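Local coordinates for protein PHB depolymerase (Penicillium funiculosum, PDB 2D81) that hydrolyses the ester bonds of the biopolyester polyhydroxybutyrate through a circularly permuted alpha/beta hydrolase fold, at residues M24-F36 against D296-V310. Numbering follows the deposited sequence.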
loop_
_atom_site.group_PDB
_atom_site.type_symbol
_atom_site.label_atom_id
_atom_site.label_comp_id
_atom_site.label_asym_id
_atom_site.label_seq_id
_atom_site.Cartn_x
_atom_site.Cartn_y
_atom_site.Cartn_z
ATOM N N MET A 24 4.944 3.144 1.034
ATOM C CA MET A 24 5.385 1.751 1.107
ATOM C C MET A 24 4.908 0.931 -0.094
ATOM O O MET A 24 5.652 0.106 -0.616
ATOM C CB MET A 24 4.894 1.110 2.416
ATOM C CG MET A 24 5.288 -0.358 2.618
ATOM S SD MET A 24 7.067 -0.690 2.514
ATOM C CE MET A 24 7.628 -0.132 4.130
ATOM N N ALA A 25 3.674 1.156 -0.538
ATOM C CA ALA A 25 3.165 0.441 -1.705
ATOM C C ALA A 25 4.063 0.692 -2.914
ATOM O O ALA A 25 4.405 -0.235 -3.647
ATOM C CB ALA A 25 1.733 0.874 -2.012
ATOM N N ALA A 26 4.446 1.948 -3.118
ATOM C CA ALA A 26 5.354 2.285 -4.211
ATOM C C ALA A 26 6.737 1.678 -3.988
ATOM O O ALA A 26 7.388 1.246 -4.937
ATOM C CB ALA A 26 5.462 3.800 -4.361
ATOM N N GLN A 27 7.187 1.640 -2.737
ATOM C CA GLN A 27 8.470 1.009 -2.443
ATOM C C GLN A 27 8.446 -0.468 -2.816
ATOM O O GLN A 27 9.390 -0.969 -3.427
ATOM C CB GLN A 27 8.837 1.190 -0.964
ATOM C CG GLN A 27 9.234 2.626 -0.640
ATOM C CD GLN A 27 9.589 2.861 0.818
ATOM O OE1 GLN A 27 10.025 3.953 1.183
ATOM N NE2 GLN A 27 9.392 1.851 1.658
ATOM N N LEU A 28 7.367 -1.159 -2.461
ATOM C CA LEU A 28 7.188 -2.555 -2.860
ATOM C C LEU A 28 7.023 -2.708 -4.372
ATOM O O LEU A 28 7.607 -3.607 -4.982
ATOM C CB LEU A 28 5.972 -3.154 -2.150
ATOM C CG LEU A 28 6.138 -3.411 -0.651
ATOM C CD1 LEU A 28 4.772 -3.519 0.018
ATOM C CD2 LEU A 28 6.948 -4.687 -0.446
ATOM N N GLY A 29 6.225 -1.827 -4.968
ATOM C CA GLY A 29 5.971 -1.893 -6.398
ATOM C C GLY A 29 7.223 -1.689 -7.235
ATOM O O GLY A 29 7.313 -2.183 -8.359
ATOM N N VAL A 30 8.190 -0.963 -6.685
ATOM C CA VAL A 30 9.459 -0.731 -7.369
ATOM C C VAL A 30 10.510 -1.779 -7.000
ATOM O O VAL A 30 11.031 -2.480 -7.872
ATOM C CB VAL A 30 10.009 0.683 -7.048
ATOM C CG1 VAL A 30 11.410 0.851 -7.620
ATOM C CG2 VAL A 30 9.067 1.741 -7.616
ATOM N N ALA A 31 10.822 -1.886 -5.712
ATOM C CA ALA A 31 11.907 -2.759 -5.266
ATOM C C ALA A 31 11.594 -4.223 -5.553
ATOM O O ALA A 31 12.487 -5.005 -5.892
ATOM C CB ALA A 31 12.168 -2.560 -3.773
ATOM N N TYR A 32 10.320 -4.586 -5.421
ATOM C CA TYR A 32 9.875 -5.939 -5.729
ATOM C C TYR A 32 8.874 -5.960 -6.883
ATOM O O TYR A 32 7.854 -6.641 -6.817
ATOM C CB TYR A 32 9.240 -6.593 -4.493
ATOM C CG TYR A 32 10.212 -6.913 -3.377
ATOM C CD1 TYR A 32 10.560 -5.953 -2.429
ATOM C CD2 TYR A 32 10.769 -8.187 -3.260
ATOM C CE1 TYR A 32 11.434 -6.253 -1.386
ATOM C CE2 TYR A 32 11.649 -8.499 -2.220
ATOM C CZ TYR A 32 11.974 -7.528 -1.291
ATOM O OH TYR A 32 12.841 -7.824 -0.271
ATOM N N SER A 33 9.170 -5.218 -7.945
ATOM C CA SER A 33 8.278 -5.169 -9.096
ATOM C C SER A 33 8.049 -6.560 -9.689
ATOM O O SER A 33 7.042 -6.795 -10.352
ATOM C CB SER A 33 8.836 -4.223 -10.165
ATOM O OG SER A 33 10.111 -4.638 -10.625
ATOM N N ASP A 34 8.977 -7.480 -9.434
ATOM C CA ASP A 34 8.839 -8.853 -9.908
ATOM C C ASP A 34 7.783 -9.631 -9.125
ATOM O O ASP A 34 7.124 -10.520 -9.667
ATOM C CB ASP A 34 10.189 -9.580 -9.823
ATOM C CG ASP A 34 10.731 -9.640 -8.404
ATOM O OD1 ASP A 34 10.817 -8.580 -7.754
ATOM O OD2 ASP A 34 11.076 -10.748 -7.936
ATOM N N VAL A 35 7.625 -9.292 -7.850
ATOM C CA VAL A 35 6.643 -9.945 -6.990
ATOM C C VAL A 35 5.266 -9.333 -7.220
ATOM O O VAL A 35 4.270 -10.047 -7.363
ATOM C CB VAL A 35 7.015 -9.784 -5.499
ATOM C CG1 VAL A 35 5.924 -10.376 -4.613
ATOM C CG2 VAL A 35 8.344 -10.473 -5.223
ATOM N N PHE A 36 5.215 -8.005 -7.258
ATOM C CA PHE A 36 3.960 -7.306 -7.506
ATOM C C PHE A 36 3.814 -7.033 -8.997
ATOM O O PHE A 36 3.917 -5.898 -9.463
ATOM C CB PHE A 36 3.924 -6.021 -6.672
ATOM C CG PHE A 36 4.056 -6.279 -5.196
ATOM C CD1 PHE A 36 5.310 -6.315 -4.590
ATOM C CD2 PHE A 36 2.935 -6.594 -4.432
ATOM C CE1 PHE A 36 5.449 -6.668 -3.246
ATOM C CE2 PHE A 36 3.060 -6.949 -3.087
ATOM C CZ PHE A 36 4.321 -6.988 -2.494
ATOM N N ASP A 296 13.742 0.908 1.537
ATOM C CA ASP A 296 13.024 0.872 0.266
ATOM C C ASP A 296 13.723 0.038 -0.804
ATOM O O ASP A 296 13.428 0.162 -1.994
ATOM C CB ASP A 296 12.767 2.300 -0.247
ATOM C CG ASP A 296 14.041 3.047 -0.619
ATOM O OD1 ASP A 296 15.154 2.609 -0.256
ATOM O OD2 ASP A 296 13.921 4.102 -1.277
ATOM N N GLN A 297 14.629 -0.833 -0.372
ATOM C CA GLN A 297 15.340 -1.721 -1.290
ATOM C C GLN A 297 15.065 -3.176 -0.924
ATOM O O GLN A 297 14.522 -3.466 0.141
ATOM C CB GLN A 297 16.845 -1.443 -1.223
ATOM C CG GLN A 297 17.214 0.006 -1.545
ATOM C CD GLN A 297 18.662 0.330 -1.222
ATOM O OE1 GLN A 297 19.137 0.056 -0.122
ATOM N NE2 GLN A 297 19.368 0.925 -2.178
ATOM N N ILE A 298 15.429 -4.091 -1.814
ATOM C CA ILE A 298 15.318 -5.511 -1.508
ATOM C C ILE A 298 16.013 -5.773 -0.170
ATOM O O ILE A 298 17.130 -5.312 0.057
ATOM C CB ILE A 298 15.969 -6.363 -2.630
ATOM C CG1 ILE A 298 15.185 -6.172 -3.935
ATOM C CG2 ILE A 298 15.984 -7.841 -2.232
ATOM C CD1 ILE A 298 15.899 -6.690 -5.193
ATOM N N GLY A 299 15.335 -6.488 0.723
ATOM C CA GLY A 299 15.904 -6.743 2.037
ATOM C C GLY A 299 15.488 -5.771 3.132
ATOM O O GLY A 299 15.738 -6.028 4.310
ATOM N N GLY A 300 14.864 -4.655 2.758
ATOM C CA GLY A 300 14.273 -3.787 3.763
ATOM C C GLY A 300 13.407 -4.634 4.674
ATOM O O GLY A 300 12.600 -5.427 4.190
ATOM N N VAL A 301 13.572 -4.491 5.985
ATOM C CA VAL A 301 13.010 -5.478 6.898
ATOM C C VAL A 301 11.493 -5.576 6.790
ATOM O O VAL A 301 10.941 -6.674 6.809
ATOM C CB VAL A 301 13.413 -5.203 8.374
ATOM C CG1 VAL A 301 14.917 -5.394 8.543
ATOM C CG2 VAL A 301 13.006 -3.799 8.788
ATOM N N GLN A 302 10.810 -4.444 6.666
ATOM C CA GLN A 302 9.354 -4.493 6.548
ATOM C C GLN A 302 8.906 -5.002 5.181
ATOM O O GLN A 302 7.991 -5.820 5.092
ATOM C CB GLN A 302 8.735 -3.116 6.820
ATOM C CG GLN A 302 9.091 -2.539 8.185
ATOM C CD GLN A 302 8.201 -1.381 8.580
ATOM O OE1 GLN A 302 7.746 -0.613 7.731
ATOM N NE2 GLN A 302 7.958 -1.239 9.880
ATOM N N MET A 303 9.541 -4.536 4.110
ATOM C CA MET A 303 9.192 -5.043 2.784
ATOM C C MET A 303 9.446 -6.544 2.684
ATOM O O MET A 303 8.654 -7.273 2.090
ATOM C CB MET A 303 9.974 -4.316 1.683
ATOM C CG MET A 303 9.549 -2.870 1.466
ATOM S SD MET A 303 9.877 -2.294 -0.214
ATOM C CE MET A 303 11.662 -2.384 -0.267
ATOM N N ALA A 304 10.545 -7.004 3.268
ATOM C CA ALA A 304 10.878 -8.424 3.236
ATOM C C ALA A 304 9.819 -9.258 3.961
ATOM O O ALA A 304 9.493 -10.373 3.538
ATOM C CB ALA A 304 12.250 -8.653 3.867
ATOM N N ALA A 305 9.285 -8.714 5.049
ATOM C CA ALA A 305 8.241 -9.393 5.812
ATOM C C ALA A 305 6.962 -9.502 4.989
ATOM O O ALA A 305 6.351 -10.568 4.911
ATOM C CB ALA A 305 7.964 -8.636 7.105
ATOM N N ILE A 306 6.562 -8.392 4.377
ATOM C CA ILE A 306 5.380 -8.377 3.527
ATOM C C ILE A 306 5.541 -9.319 2.337
ATOM O O ILE A 306 4.630 -10.078 2.011
ATOM C CB ILE A 306 5.084 -6.944 3.030
ATOM C CG1 ILE A 306 4.775 -6.044 4.235
ATOM C CG2 ILE A 306 3.895 -6.952 2.064
ATOM C CD1 ILE A 306 4.654 -4.563 3.892
ATOM N N VAL A 307 6.704 -9.278 1.694
ATOM C CA VAL A 307 6.974 -10.182 0.582
ATOM C C VAL A 307 6.962 -11.638 1.041
ATOM O O VAL A 307 6.525 -12.524 0.307
ATOM C CB VAL A 307 8.337 -9.865 -0.074
ATOM C CG1 VAL A 307 8.684 -10.931 -1.110
ATOM C CG2 VAL A 307 8.276 -8.495 -0.738
ATOM N N GLY A 308 7.442 -11.878 2.258
ATOM C CA GLY A 308 7.439 -13.227 2.798
ATOM C C GLY A 308 6.029 -13.737 3.006
ATOM O O GLY A 308 5.734 -14.908 2.756
ATOM N N GLN A 309 5.155 -12.851 3.469
ATOM C CA GLN A 309 3.740 -13.162 3.597
ATOM C C GLN A 309 3.152 -13.508 2.237
ATOM O O GLN A 309 2.431 -14.494 2.091
ATOM C CB GLN A 309 2.998 -11.968 4.202
ATOM C CG GLN A 309 3.342 -11.706 5.666
ATOM C CD GLN A 309 2.698 -10.443 6.195
ATOM O OE1 GLN A 309 1.692 -9.983 5.662
ATOM N NE2 GLN A 309 3.269 -9.881 7.261
ATOM N N VAL A 310 3.469 -12.693 1.236
ATOM C CA VAL A 310 2.959 -12.918 -0.108
ATOM C C VAL A 310 3.429 -14.263 -0.650
ATOM O O VAL A 310 2.642 -15.025 -1.215
ATOM C CB VAL A 310 3.417 -11.799 -1.065
ATOM C CG1 VAL A 310 3.111 -12.179 -2.503
ATOM C CG2 VAL A 310 2.719 -10.499 -0.702
#
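Met24-Ala31 and Val301-Val310 are helical segments whose axes cross at -72° and approach to 10.7 Å, while Tyr32-Phe36 continues along the second helix and Asp296-Gly300 leads into it, with Gly300 as its N-cap. Met303 is the knob of a knobs-into-holes contact, seated among Met24, Gln27, Leu28 and Ala31. Its chain bends at the last torsion, which brings CE to 3.5 Å from Ala31 CB, while Met303 CG lies 3.5 Å from Met24 SD. Leu28 runs past it in the opposite direction, CD2 touching Met303 CG at 3.7 Å and CD1 meeting Ile306 CD1. Tyr32, just beyond the helix end, is clasped between two side chains. Val307 CG2 makes a CH-pi contact 3.5 Å from the ring centroid and 8° off the normal, and Ile298 CG1 lies over the opposite face. The phenol oxygen OH accepts a nearly straight bond from Gly299 N (3.0 Å, 167°), tying the Gln297-Gly300 type II turn to the ring. A leucine in its place would probably leave Gly299 N without this acceptor and Val307 CG2 without its aromatic face. Further along, Val35 CG1 reaches Val310 CG1 at 4.0 Å, and Phe36 presents its ring edge to Val307 CG2. At the other end, Gln27 CD packs on Asp296 CB at 3.4 Å; the Asp296 carboxylate is engaged by Arg52. Leu28, Phe36 and Val310 also touch strand 221-227, so the two helices pack together on the central sheet, the layered arrangement of an alpha/beta hydrolase.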